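Local coordinates for mannosyl-glycoprotein endo-beta-N-acetylglucosamidase-like domain-containing protein (PDB 4KT3), which is a type VI secretion effector, probably a peptidoglycan glycoside hydrolase that cleaves the cell-wall glycan of rival bacteria and is held here by its immunity protein, at residues P135-N148 against F160-R172. Sequence-based numbering, arbitrary orientation.
Sequences PMAFAQALVRSGYN and FARYLADIIIAVR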
ATOM      1  N   PRO A 135      -4.141  -9.284  16.037  1.00 15.66           N
ATOM      2  CA  PRO A 135      -3.691  -8.964  14.674  1.00 14.07           C
ATOM      3  C   PRO A 135      -2.682  -9.959  14.079  1.00 12.52           C
ATOM      4  O   PRO A 135      -2.765 -10.253  12.879  1.00 15.21           O
ATOM      5  CB  PRO A 135      -3.068  -7.578  14.844  1.00 15.82           C
ATOM      6  CG  PRO A 135      -3.878  -6.963  15.936  1.00 16.11           C
ATOM      7  CD  PRO A 135      -4.123  -8.096  16.908  1.00 17.34           C
HETATM    8  N   MSE A 136      -1.748 -10.462  14.883  1.00 16.90           N
HETATM    9  CA  MSE A 136      -0.819 -11.469  14.384  1.00 16.94           C
HETATM   10  C   MSE A 136      -1.522 -12.778  14.039  1.00 17.82           C
HETATM   11  O   MSE A 136      -1.245 -13.375  13.003  1.00 19.66           O
HETATM   12  CB  MSE A 136       0.290 -11.749  15.403  1.00 21.97           C
HETATM   13  CG  MSE A 136       1.269 -10.611  15.537  1.00 25.78           C
HETATM   14 SE   MSE A 136       2.424 -10.506  13.988  0.63 22.96          SE
HETATM   15  CE  MSE A 136       3.569 -12.023  14.373  1.00 25.47           C
ATOM     16  N   ALA A 137      -2.410 -13.227  14.917  1.00 18.55           N
ATOM     17  CA  ALA A 137      -3.192 -14.434  14.669  1.00 19.68           C
ATOM     18  C   ALA A 137      -4.024 -14.271  13.406  1.00 13.57           C
ATOM     19  O   ALA A 137      -4.171 -15.208  12.621  1.00 15.74           O
ATOM     20  CB  ALA A 137      -4.087 -14.732  15.854  1.00 19.61           C
ATOM     21  N   PHE A 138      -4.600 -13.085  13.226  1.00 13.55           N
ATOM     22  CA  PHE A 138      -5.378 -12.800  12.027  1.00 13.54           C
ATOM     23  C   PHE A 138      -4.514 -12.967  10.761  1.00 14.44           C
ATOM     24  O   PHE A 138      -4.908 -13.645   9.815  1.00 14.47           O
ATOM     25  CB  PHE A 138      -5.973 -11.384  12.117  1.00 12.55           C
ATOM     26  CG  PHE A 138      -6.742 -10.961  10.895  1.00 14.68           C
ATOM     27  CD1 PHE A 138      -7.993 -11.490  10.626  1.00 13.82           C
ATOM     28  CD2 PHE A 138      -6.201 -10.048  10.006  1.00 14.93           C
ATOM     29  CE1 PHE A 138      -8.704 -11.093   9.506  1.00 13.60           C
ATOM     30  CE2 PHE A 138      -6.905  -9.647   8.885  1.00 16.01           C
ATOM     31  CZ  PHE A 138      -8.148 -10.178   8.623  1.00 13.05           C
ATOM     32  N   ALA A 139      -3.342 -12.347  10.745  1.00 15.14           N
ATOM     33  CA  ALA A 139      -2.489 -12.418   9.567  1.00 14.89           C
ATOM     34  C   ALA A 139      -2.063 -13.864   9.313  1.00 16.01           C
ATOM     35  O   ALA A 139      -2.028 -14.328   8.173  1.00 15.15           O
ATOM     36  CB  ALA A 139      -1.278 -11.530   9.747  1.00 18.26           C
ATOM     37  N   GLN A 140      -1.756 -14.590  10.380  1.00 18.44           N
ATOM     38  CA  GLN A 140      -1.360 -15.988  10.231  1.00 19.49           C
ATOM     39  C   GLN A 140      -2.494 -16.850   9.662  1.00 17.21           C
ATOM     40  O   GLN A 140      -2.258 -17.731   8.841  1.00 18.66           O
ATOM     41  CB  GLN A 140      -0.852 -16.540  11.564  1.00 23.66           C
ATOM     42  CG  GLN A 140       0.480 -15.907  11.998  1.00 26.04           C
ATOM     43  CD  GLN A 140       0.708 -15.960  13.501  1.00 30.06           C
ATOM     44  OE1 GLN A 140      -0.148 -16.425  14.259  1.00 32.11           O
ATOM     45  NE2 GLN A 140       1.863 -15.464  13.940  1.00 36.11           N
ATOM     46  N   ALA A 141      -3.728 -16.573  10.065  1.00 16.10           N
ATOM     47  CA  ALA A 141      -4.873 -17.307   9.546  1.00 18.86           C
ATOM     48  C   ALA A 141      -5.092 -16.979   8.070  1.00 15.20           C
ATOM     49  O   ALA A 141      -5.520 -17.833   7.287  1.00 17.75           O
ATOM     50  CB  ALA A 141      -6.125 -16.984  10.357  1.00 18.53           C
ATOM     51  N   LEU A 142      -4.797 -15.737   7.700  1.00 16.99           N
ATOM     52  CA  LEU A 142      -4.911 -15.293   6.323  1.00 18.36           C
ATOM     53  C   LEU A 142      -4.013 -16.147   5.436  1.00 20.66           C
ATOM     54  O   LEU A 142      -4.413 -16.603   4.361  1.00 22.98           O
ATOM     55  CB  LEU A 142      -4.487 -13.823   6.231  1.00 23.60           C
ATOM     56  CG  LEU A 142      -5.264 -12.874   5.345  1.00 30.11           C
ATOM     57  CD1 LEU A 142      -6.761 -13.067   5.466  1.00 17.25           C
ATOM     58  CD2 LEU A 142      -4.866 -11.457   5.724  1.00 23.11           C
ATOM     59  N   VAL A 143      -2.791 -16.370   5.891  1.00 21.96           N
ATOM     60  CA  VAL A 143      -1.857 -17.220   5.161  1.00 23.94           C
ATOM     61  C   VAL A 143      -2.299 -18.684   5.119  1.00 23.04           C
ATOM     62  O   VAL A 143      -2.197 -19.338   4.084  1.00 26.38           O
ATOM     63  CB  VAL A 143      -0.452 -17.137   5.765  1.00 24.61           C
ATOM     64  CG1 VAL A 143       0.455 -18.171   5.138  1.00 27.42           C
ATOM     65  CG2 VAL A 143       0.107 -15.737   5.561  1.00 25.69           C
ATOM     66  N   ARG A 144      -2.776 -19.201   6.241  1.00 25.33           N
ATOM     67  CA  ARG A 144      -3.224 -20.591   6.298  1.00 23.60           C
ATOM     68  C   ARG A 144      -4.372 -20.848   5.329  1.00 26.77           C
ATOM     69  O   ARG A 144      -4.474 -21.931   4.737  1.00 28.69           O
ATOM     70  CB  ARG A 144      -3.664 -20.947   7.718  1.00 26.09           C
ATOM     71  CG  ARG A 144      -2.553 -21.514   8.577  1.00 32.60           C
ATOM     72  CD  ARG A 144      -3.085 -22.300   9.768  1.00 34.62           C
ATOM     73  NE  ARG A 144      -4.138 -21.578  10.473  1.00 35.37           N
ATOM     74  CZ  ARG A 144      -3.937 -20.569  11.320  1.00 34.49           C
ATOM     75  NH1 ARG A 144      -2.712 -20.138  11.595  1.00 36.99           N
ATOM     76  NH2 ARG A 144      -4.974 -19.991  11.900  1.00 34.67           N
ATOM     77  N   SER A 145      -5.233 -19.847   5.169  1.00 22.43           N
ATOM     78  CA  SER A 145      -6.421 -19.957   4.332  1.00 25.77           C
ATOM     79  C   SER A 145      -6.093 -19.918   2.843  1.00 24.92           C
ATOM     80  O   SER A 145      -6.951 -20.211   2.021  1.00 31.44           O
ATOM     81  CB  SER A 145      -7.394 -18.820   4.659  1.00 25.76           C
ATOM     82  OG  SER A 145      -6.923 -17.580   4.168  1.00 22.84           O
ATOM     83  N   GLY A 146      -4.868 -19.529   2.507  1.00 23.66           N
ATOM     84  CA  GLY A 146      -4.474 -19.353   1.117  1.00 26.66           C
ATOM     85  C   GLY A 146      -4.852 -18.004   0.508  1.00 20.65           C
ATOM     86  O   GLY A 146      -4.705 -17.802  -0.689  1.00 24.12           O
ATOM     87  N   TYR A 147      -5.347 -17.075   1.321  1.00 18.92           N
ATOM     88  CA  TYR A 147      -5.594 -15.727   0.832  1.00 17.23           C
ATOM     89  C   TYR A 147      -4.316 -15.142   0.214  1.00 16.31           C
ATOM     90  O   TYR A 147      -4.329 -14.617  -0.908  1.00 16.61           O
ATOM     91  CB  TYR A 147      -6.084 -14.838   1.983  1.00 15.17           C
ATOM     92  CG  TYR A 147      -6.291 -13.385   1.599  1.00 16.50           C
ATOM     93  CD1 TYR A 147      -5.303 -12.436   1.815  1.00 14.47           C
ATOM     94  CD2 TYR A 147      -7.472 -12.971   1.016  1.00 13.57           C
ATOM     95  CE1 TYR A 147      -5.508 -11.095   1.469  1.00 11.93           C
ATOM     96  CE2 TYR A 147      -7.680 -11.649   0.657  1.00 11.98           C
ATOM     97  CZ  TYR A 147      -6.705 -10.717   0.897  1.00 11.65           C
ATOM     98  OH  TYR A 147      -6.896  -9.401   0.545  1.00 12.02           O
ATOM     99  N   ASN A 148      -3.229 -15.213   0.972  1.00 17.75           N
ATOM    100  CA  ASN A 148      -1.893 -14.912   0.465  1.00 17.94           C
ATOM    101  C   ASN A 148      -1.025 -16.078   0.883  1.00 15.47           C
ATOM    102  O   ASN A 148      -1.281 -16.692   1.919  1.00 19.02           O
ATOM    103  CB  ASN A 148      -1.299 -13.645   1.103  1.00 16.87           C
ATOM    104  CG  ASN A 148      -1.870 -12.350   0.557  1.00 16.80           C
ATOM    105  OD1 ASN A 148      -2.590 -12.294  -0.442  1.00 19.52           O
ATOM    106  ND2 ASN A 148      -1.505 -11.301   1.211  1.00 16.45           N
ATOM    107  N   PHE A 160       5.492 -11.154   6.858  1.00 27.74           N
ATOM    108  CA  PHE A 160       4.152 -10.808   6.405  1.00 22.72           C
ATOM    109  C   PHE A 160       3.235 -10.444   7.573  1.00 24.29           C
ATOM    110  O   PHE A 160       2.538  -9.421   7.539  1.00 19.96           O
ATOM    111  CB  PHE A 160       3.538 -11.963   5.608  1.00 25.98           C
ATOM    112  CG  PHE A 160       2.102 -11.746   5.254  1.00 25.54           C
ATOM    113  CD1 PHE A 160       1.085 -12.282   6.043  1.00 22.99           C
ATOM    114  CD2 PHE A 160       1.760 -10.989   4.147  1.00 33.31           C
ATOM    115  CE1 PHE A 160      -0.242 -12.068   5.724  1.00 23.60           C
ATOM    116  CE2 PHE A 160       0.437 -10.770   3.827  1.00 31.18           C
ATOM    117  CZ  PHE A 160      -0.569 -11.315   4.616  1.00 29.41           C
ATOM    118  N   ALA A 161       3.228 -11.278   8.610  1.00 23.34           N
ATOM    119  CA  ALA A 161       2.266 -11.102   9.697  1.00 19.34           C
ATOM    120  C   ALA A 161       2.496  -9.811  10.474  1.00 19.80           C
ATOM    121  O   ALA A 161       1.550  -9.082  10.769  1.00 20.78           O
ATOM    122  CB  ALA A 161       2.300 -12.296  10.641  1.00 20.75           C
ATOM    123  N   ARG A 162       3.752  -9.538  10.813  1.00 20.44           N
ATOM    124  CA  ARG A 162       4.084  -8.365  11.599  1.00 19.37           C
ATOM    125  C   ARG A 162       3.776  -7.101  10.802  1.00 17.64           C
ATOM    126  O   ARG A 162       3.307  -6.102  11.358  1.00 19.65           O
ATOM    127  CB  ARG A 162       5.550  -8.400  12.013  1.00 24.86           C
ATOM    128  CG  ARG A 162       5.966  -7.270  12.934  1.00 27.59           C
ATOM    129  CD  ARG A 162       5.331  -7.409  14.308  1.00 33.21           C
ATOM    130  NE  ARG A 162       4.116  -6.613  14.435  1.00 34.01           N
ATOM    131  CZ  ARG A 162       3.281  -6.679  15.469  1.00 32.57           C
ATOM    132  NH1 ARG A 162       3.520  -7.514  16.473  1.00 36.73           N
ATOM    133  NH2 ARG A 162       2.203  -5.912  15.500  1.00 32.14           N
ATOM    134  N   TYR A 163       4.050  -7.144   9.496  1.00 16.84           N
ATOM    135  CA  TYR A 163       3.792  -6.008   8.625  1.00 15.80           C
ATOM    136  C   TYR A 163       2.286  -5.695   8.583  1.00 15.38           C
ATOM    137  O   TYR A 163       1.878  -4.545   8.747  1.00 15.54           O
ATOM    138  CB  TYR A 163       4.361  -6.272   7.219  1.00 15.74           C
ATOM    139  CG  TYR A 163       4.145  -5.134   6.235  1.00 15.47           C
ATOM    140  CD1 TYR A 163       3.025  -5.101   5.417  1.00 15.09           C
ATOM    141  CD2 TYR A 163       5.057  -4.099   6.129  1.00 16.25           C
ATOM    142  CE1 TYR A 163       2.813  -4.050   4.526  1.00 14.58           C
ATOM    143  CE2 TYR A 163       4.862  -3.053   5.239  1.00 14.79           C
ATOM    144  CZ  TYR A 163       3.742  -3.038   4.439  1.00 13.75           C
ATOM    145  OH  TYR A 163       3.534  -2.012   3.553  1.00 13.56           O
ATOM    146  N   LEU A 164       1.457  -6.719   8.385  1.00 16.35           N
ATOM    147  CA  LEU A 164       0.019  -6.501   8.334  1.00 15.42           C
ATOM    148  C   LEU A 164      -0.506  -6.092   9.710  1.00 14.89           C
ATOM    149  O   LEU A 164      -1.368  -5.223   9.817  1.00 14.46           O
ATOM    150  CB  LEU A 164      -0.708  -7.756   7.856  1.00 15.36           C
ATOM    151  CG  LEU A 164      -2.243  -7.691   7.822  1.00 14.58           C
ATOM    152  CD1 LEU A 164      -2.731  -6.526   6.991  1.00 15.36           C
ATOM    153  CD2 LEU A 164      -2.797  -8.979   7.254  1.00 17.63           C
ATOM    154  N   ALA A 165       0.006  -6.731  10.757  1.00 18.72           N
ATOM    155  CA  ALA A 165      -0.436  -6.416  12.106  1.00 16.91           C
ATOM    156  C   ALA A 165      -0.170  -4.943  12.429  1.00 16.78           C
ATOM    157  O   ALA A 165      -0.983  -4.284  13.082  1.00 19.84           O
ATOM    158  CB  ALA A 165       0.244  -7.339  13.127  1.00 17.13           C
ATOM    159  N   ASP A 166       0.956  -4.418  11.957  1.00 18.38           N
ATOM    160  CA  ASP A 166       1.278  -3.008  12.162  1.00 17.89           C
ATOM    161  C   ASP A 166       0.286  -2.093  11.442  1.00 16.30           C
ATOM    162  O   ASP A 166      -0.091  -1.046  11.970  1.00 18.96           O
ATOM    163  CB  ASP A 166       2.709  -2.698  11.716  1.00 20.99           C
ATOM    164  CG  ASP A 166       3.751  -3.217  12.699  1.00 26.07           C
ATOM    165  OD1 ASP A 166       3.367  -3.645  13.811  1.00 27.88           O
ATOM    166  OD2 ASP A 166       4.958  -3.189  12.362  1.00 27.24           O
ATOM    167  N   ILE A 167      -0.137  -2.487  10.243  1.00 15.26           N
ATOM    168  CA  ILE A 167      -1.155  -1.716   9.517  1.00 14.49           C
ATOM    169  C   ILE A 167      -2.473  -1.719  10.286  1.00 10.91           C
ATOM    170  O   ILE A 167      -3.140  -0.684  10.393  1.00 13.56           O
ATOM    171  CB  ILE A 167      -1.372  -2.263   8.097  1.00 12.68           C
ATOM    172  CG1 ILE A 167      -0.144  -1.945   7.241  1.00 13.67           C
ATOM    173  CG2 ILE A 167      -2.613  -1.655   7.464  1.00 14.18           C
ATOM    174  CD1 ILE A 167      -0.172  -2.588   5.867  1.00 13.97           C
ATOM    175  N   ILE A 168      -2.833  -2.868  10.844  1.00 12.66           N
ATOM    176  CA  ILE A 168      -4.074  -2.988  11.607  1.00 12.59           C
ATOM    177  C   ILE A 168      -4.032  -2.055  12.817  1.00 14.38           C
ATOM    178  O   ILE A 168      -5.007  -1.361  13.127  1.00 13.75           O
ATOM    179  CB  ILE A 168      -4.292  -4.459  12.041  1.00 13.85           C
ATOM    180  CG1 ILE A 168      -4.706  -5.283  10.814  1.00 12.88           C
ATOM    181  CG2 ILE A 168      -5.338  -4.562  13.134  1.00 14.32           C
ATOM    182  CD1 ILE A 168      -4.613  -6.797  11.011  1.00 13.63           C
ATOM    183  N   ILE A 169      -2.890  -2.010  13.492  1.00 15.68           N
ATOM    184  CA  ILE A 169      -2.746  -1.144  14.659  1.00 18.79           C
ATOM    185  C   ILE A 169      -2.803   0.331  14.246  1.00 16.75           C
ATOM    186  O   ILE A 169      -3.413   1.164  14.936  1.00 17.60           O
ATOM    187  CB  ILE A 169      -1.449  -1.471  15.424  1.00 19.45           C
ATOM    188  CG1 ILE A 169      -1.563  -2.871  16.032  1.00 20.62           C
ATOM    189  CG2 ILE A 169      -1.189  -0.444  16.523  1.00 23.72           C
ATOM    190  CD1 ILE A 169      -0.244  -3.466  16.483  1.00 26.13           C
ATOM    191  N   ALA A 170      -2.195   0.649  13.107  1.00 15.49           N
ATOM    192  CA  ALA A 170      -2.229   2.016  12.590  1.00 15.88           C
ATOM    193  C   ALA A 170      -3.656   2.433  12.230  1.00 16.81           C
ATOM    194  O   ALA A 170      -4.075   3.555  12.515  1.00 15.85           O
ATOM    195  CB  ALA A 170      -1.308   2.154  11.379  1.00 17.92           C
ATOM    196  N   VAL A 171      -4.388   1.530  11.590  1.00 13.09           N
ATOM    197  CA  VAL A 171      -5.792   1.772  11.274  1.00 11.59           C
ATOM    198  C   VAL A 171      -6.607   2.012  12.544  1.00 12.98           C
ATOM    199  O   VAL A 171      -7.412   2.938  12.594  1.00 14.53           O
ATOM    200  CB  VAL A 171      -6.382   0.639  10.390  1.00 11.63           C
ATOM    201  CG1 VAL A 171      -7.914   0.641  10.386  1.00 13.25           C
ATOM    202  CG2 VAL A 171      -5.864   0.776   8.977  1.00 12.27           C
ATOM    203  N   ARG A 172      -6.405   1.185  13.567  1.00 13.99           N
ATOM    204  CA  ARG A 172      -7.090   1.382  14.839  1.00 14.99           C
ATOM    205  C   ARG A 172      -6.885   2.810  15.340  1.00 15.30           C
ATOM    206  O   ARG A 172      -7.831   3.456  15.796  1.00 17.32           O
ATOM    207  CB  ARG A 172      -6.606   0.388  15.893  1.00 14.44           C
ATOM    208  CG  ARG A 172      -7.447   0.373  17.176  1.00 15.67           C
ATOM    209  CD  ARG A 172      -6.753  -0.417  18.292  1.00 17.08           C
ATOM    210  NE  ARG A 172      -6.468  -1.790  17.894  1.00 16.98           N
ATOM    211  CZ  ARG A 172      -5.363  -2.462  18.208  1.00 18.78           C
ATOM    212  NH1 ARG A 172      -4.412  -1.903  18.946  1.00 21.52           N
ATOM    213  NH2 ARG A 172      -5.212  -3.708  17.784  1.00 19.28           N
TER
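Phe160 holds its CG trans to the backbone N (chi1 173°), which carries the ring to Val143 and Ala139, while the chain of Met136, a selenomethionine, bends at chi2 and chi3 and lays its SE beside Ala161. Val143 CG2 meets the ring at Phe160 CD1, 3.6 Å away, the valine and the ring running antiparallel alongside one another. Ala139 O lies at the ring edge, in its plane, 3.8 Å from Phe160 CE1. Small residues let the backbones close up where Ala139 CB sits 3.6 Å from Ala161 CA; at the N-terminal end of its helix, Pro135 CB touches Ala165 CB at 3.7 Å. The axes of helix 135-144 and of the 160-172 part of helix 160-174 come within 8.3 Å at 128°, two of the helices of a mainly helical, lysozyme-clan glucosaminidase-type domain. Deeper in, the Leu142 and Leu164 side chains are set roughly perpendicular, Leu142 CD2 lying 3.6 Å from Leu164 CD2, and Phe138 CD2 meets Ile168 CD1 at 3.8 Å. Helix 114-129 backs this layer through Val129, which touches both Phe138 and Leu142. Met136 SE lies over one face of the Arg162 guanidinium, offset toward its margin; the same guanidinium forms a salt bridge to Asp166 one turn on, Arg162 NH2 being 3.1 Å from Asp166 OD1. Arg172 brings the edge of its guanidinium to Pro135 CG, while Arg172 NE forms a salt bridge with Glu60 OE2. Tyr163, turned from helix 135-144, hydrogen-bonds through OH to Glu94 and Asn96 of the putative lipoprotein chain, and Asn148 packs on Thr77 of that chain.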